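Local structure of ribonuclease VapC (Haemophilus influenzae, 6NKL) at residues 5-8 against 9-13. The protein probably acts as the toxin of a toxin-antitoxin pair, a magnesium-dependent ribonuclease of the PIN-domain family. Sequence-based numbering, arbitrary orientation.
Sequences LDTN and IIIYL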
ATOM      1  N   LEU B   5      -3.073 -12.691  -8.689  1.00 25.81           N
ATOM      2  CA  LEU B   5      -1.766 -12.837  -9.307  1.00 28.71           C
ATOM      3  C   LEU B   5      -0.868 -11.714  -8.815  1.00 29.59           C
ATOM      4  O   LEU B   5      -1.193 -10.529  -8.990  1.00 29.03           O
ATOM      5  CB  LEU B   5      -1.860 -12.782 -10.825  1.00 24.31           C
ATOM      6  CG  LEU B   5      -2.935 -13.584 -11.537  1.00 33.00           C
ATOM      7  CD1 LEU B   5      -2.605 -13.493 -13.011  1.00 31.28           C
ATOM      8  CD2 LEU B   5      -2.947 -14.985 -11.061  1.00 34.05           C
ATOM      9  N   ASP B   6       0.260 -12.084  -8.233  1.00 24.01           N
ATOM     10  CA  ASP B   6       1.186 -11.092  -7.725  1.00 32.20           C
ATOM     11  C   ASP B   6       2.027 -10.537  -8.883  1.00 33.13           C
ATOM     12  O   ASP B   6       1.930 -10.970 -10.031  1.00 25.76           O
ATOM     13  CB  ASP B   6       2.023 -11.698  -6.601  1.00 27.17           C
ATOM     14  CG  ASP B   6       3.307 -12.367  -7.082  1.00 43.19           C
ATOM     15  OD1 ASP B   6       3.382 -12.798  -8.264  1.00 31.18           O
ATOM     16  OD2 ASP B   6       4.252 -12.479  -6.234  1.00 38.75           O
ATOM     17  N   THR B   7       2.885  -9.578  -8.575  1.00 29.74           N
ATOM     18  CA  THR B   7       3.668  -8.912  -9.614  1.00 28.98           C
ATOM     19  C   THR B   7       4.673  -9.858 -10.265  1.00 30.01           C
ATOM     20  O   THR B   7       4.921  -9.761 -11.468  1.00 30.39           O
ATOM     21  CB  THR B   7       4.388  -7.717  -8.997  1.00 31.62           C
ATOM     22  OG1 THR B   7       3.438  -6.907  -8.291  1.00 29.52           O
ATOM     23  CG2 THR B   7       5.106  -6.902 -10.062  1.00 31.99           C
ATOM     24  N   ASN B   8       5.276 -10.767  -9.489  1.00 29.65           N
ATOM     25  CA  ASN B   8       6.303 -11.659 -10.038  1.00 31.46           C
ATOM     26  C   ASN B   8       5.732 -12.629 -11.061  1.00 32.06           C
ATOM     27  O   ASN B   8       6.380 -12.907 -12.071  1.00 35.83           O
ATOM     28  CB  ASN B   8       6.997 -12.463  -8.934  1.00 34.98           C
ATOM     29  CG  ASN B   8       7.891 -11.611  -8.055  1.00 35.70           C
ATOM     30  OD1 ASN B   8       8.049 -11.884  -6.878  1.00 51.29           O
ATOM     31  ND2 ASN B   8       8.468 -10.570  -8.621  1.00 40.97           N
ATOM     32  N   ILE B   9       4.535 -13.171 -10.818  1.00 32.61           N
ATOM     33  CA  ILE B   9       3.972 -14.128 -11.765  1.00 31.96           C
ATOM     34  C   ILE B   9       3.566 -13.428 -13.048  1.00 31.55           C
ATOM     35  O   ILE B   9       3.644 -14.013 -14.133  1.00 32.44           O
ATOM     36  CB  ILE B   9       2.788 -14.895 -11.142  1.00 33.54           C
ATOM     37  CG1 ILE B   9       2.411 -16.098 -11.992  1.00 37.20           C
ATOM     38  CG2 ILE B   9       1.547 -14.068 -11.096  1.00 34.06           C
ATOM     39  CD1 ILE B   9       3.445 -17.123 -12.024  1.00 43.90           C
ATOM     40  N   ILE B  10       3.128 -12.172 -12.963  1.00 30.22           N
ATOM     41  CA  ILE B  10       2.799 -11.424 -14.174  1.00 31.80           C
ATOM     42  C   ILE B  10       4.046 -11.155 -15.015  1.00 28.15           C
ATOM     43  O   ILE B  10       4.012 -11.257 -16.244  1.00 35.61           O
ATOM     44  CB  ILE B  10       2.091 -10.123 -13.796  1.00 26.61           C
ATOM     45  CG1 ILE B  10       0.749 -10.492 -13.163  1.00 34.21           C
ATOM     46  CG2 ILE B  10       1.972  -9.209 -15.007  1.00 30.12           C
ATOM     47  CD1 ILE B  10      -0.112  -9.338 -12.854  1.00 24.70           C
ATOM     48  N   ILE B  11       5.130 -10.738 -14.376  1.00 32.04           N
ATOM     49  CA  ILE B  11       6.406 -10.568 -15.065  1.00 35.39           C
ATOM     50  C   ILE B  11       6.827 -11.880 -15.713  1.00 31.07           C
ATOM     51  O   ILE B  11       7.196 -11.930 -16.891  1.00 38.75           O
ATOM     52  CB  ILE B  11       7.471 -10.089 -14.068  1.00 37.63           C
ATOM     53  CG1 ILE B  11       7.230  -8.646 -13.662  1.00 42.97           C
ATOM     54  CG2 ILE B  11       8.862 -10.258 -14.637  1.00 43.97           C
ATOM     55  CD1 ILE B  11       7.861  -8.331 -12.342  1.00 44.73           C
ATOM     56  N   TYR B  12       6.788 -12.961 -14.943  1.00 34.27           N
ATOM     57  CA  TYR B  12       7.116 -14.273 -15.489  1.00 39.58           C
ATOM     58  C   TYR B  12       6.309 -14.566 -16.741  1.00 36.51           C
ATOM     59  O   TYR B  12       6.839 -15.074 -17.732  1.00 42.98           O
ATOM     60  CB  TYR B  12       6.849 -15.347 -14.445  1.00 35.55           C
ATOM     61  CG  TYR B  12       7.258 -16.731 -14.885  1.00 39.74           C
ATOM     62  CD1 TYR B  12       8.570 -17.163 -14.752  1.00 36.90           C
ATOM     63  CD2 TYR B  12       6.341 -17.603 -15.424  1.00 41.33           C
ATOM     64  CE1 TYR B  12       8.942 -18.412 -15.123  1.00 41.21           C
ATOM     65  CE2 TYR B  12       6.709 -18.862 -15.797  1.00 43.25           C
ATOM     66  CZ  TYR B  12       8.011 -19.266 -15.649  1.00 43.26           C
ATOM     67  OH  TYR B  12       8.382 -20.537 -16.028  1.00 45.41           O
ATOM     68  N   LEU B  13       5.026 -14.245 -16.719  1.00 33.93           N
ATOM     69  CA  LEU B  13       4.163 -14.590 -17.840  1.00 35.24           C
ATOM     70  C   LEU B  13       4.413 -13.703 -19.046  1.00 38.43           C
ATOM     71  O   LEU B  13       4.083 -14.094 -20.162  1.00 32.89           O
ATOM     72  CB  LEU B  13       2.695 -14.509 -17.405  1.00 31.21           C
ATOM     73  CG  LEU B  13       2.304 -15.704 -16.560  1.00 33.33           C
ATOM     74  CD1 LEU B  13       0.966 -15.458 -15.976  1.00 32.57           C
ATOM     75  CD2 LEU B  13       2.316 -16.944 -17.425  1.00 42.88           C
TER
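Asp6 caps the helix that begins at Thr7: its OD1 accepts the backbone N-H of Ile9 at 2.8 Å from Ile9 N, an N-cap bond that is close to straight (165° at the hydrogen) and reaches the oxygen nearly along its C-O axis. With chi1 at 89°, the carboxylate sits between the backbone N and the carbonyl carbon of Asp6, which turns OD1 back over the first turn although its CB points away from residues 9-13. The other oxygen, OD2, is hydrogen-bonded to Thr115 at the end of strand 112-115. The helical ladder then takes over: Ile10 N reaches Asp6 O weakly at 3.4 Å, and Ile11 N to Thr7 O (3.1 Å) and Tyr12 N to Asn8 O (2.9 Å) are shorter.

This strand-to-helix junction, leading from the central strand 2-5 of the parallel sheet into helix 7-15, is where PIN domains carry an acidic residue of the metal site; Asp6 is a predicted magnesium ligand, and the side chain of Asn8 lies near that of Asp99, another predicted ligand.

Ile9 CG2 packs 3.7 Å from Leu5 CB and 3.6 Å from Asp6 OD1, the Ile9 side chain crossing that of Asp6 at about a right angle. Ile10 CG1 adds a looser contact, 4.2 Å from Leu5 CB. Thr7 turns OG1 to Thr40 and Glu43, while its methyl CG2 meets Ile11 CD1 at 3.9 Å.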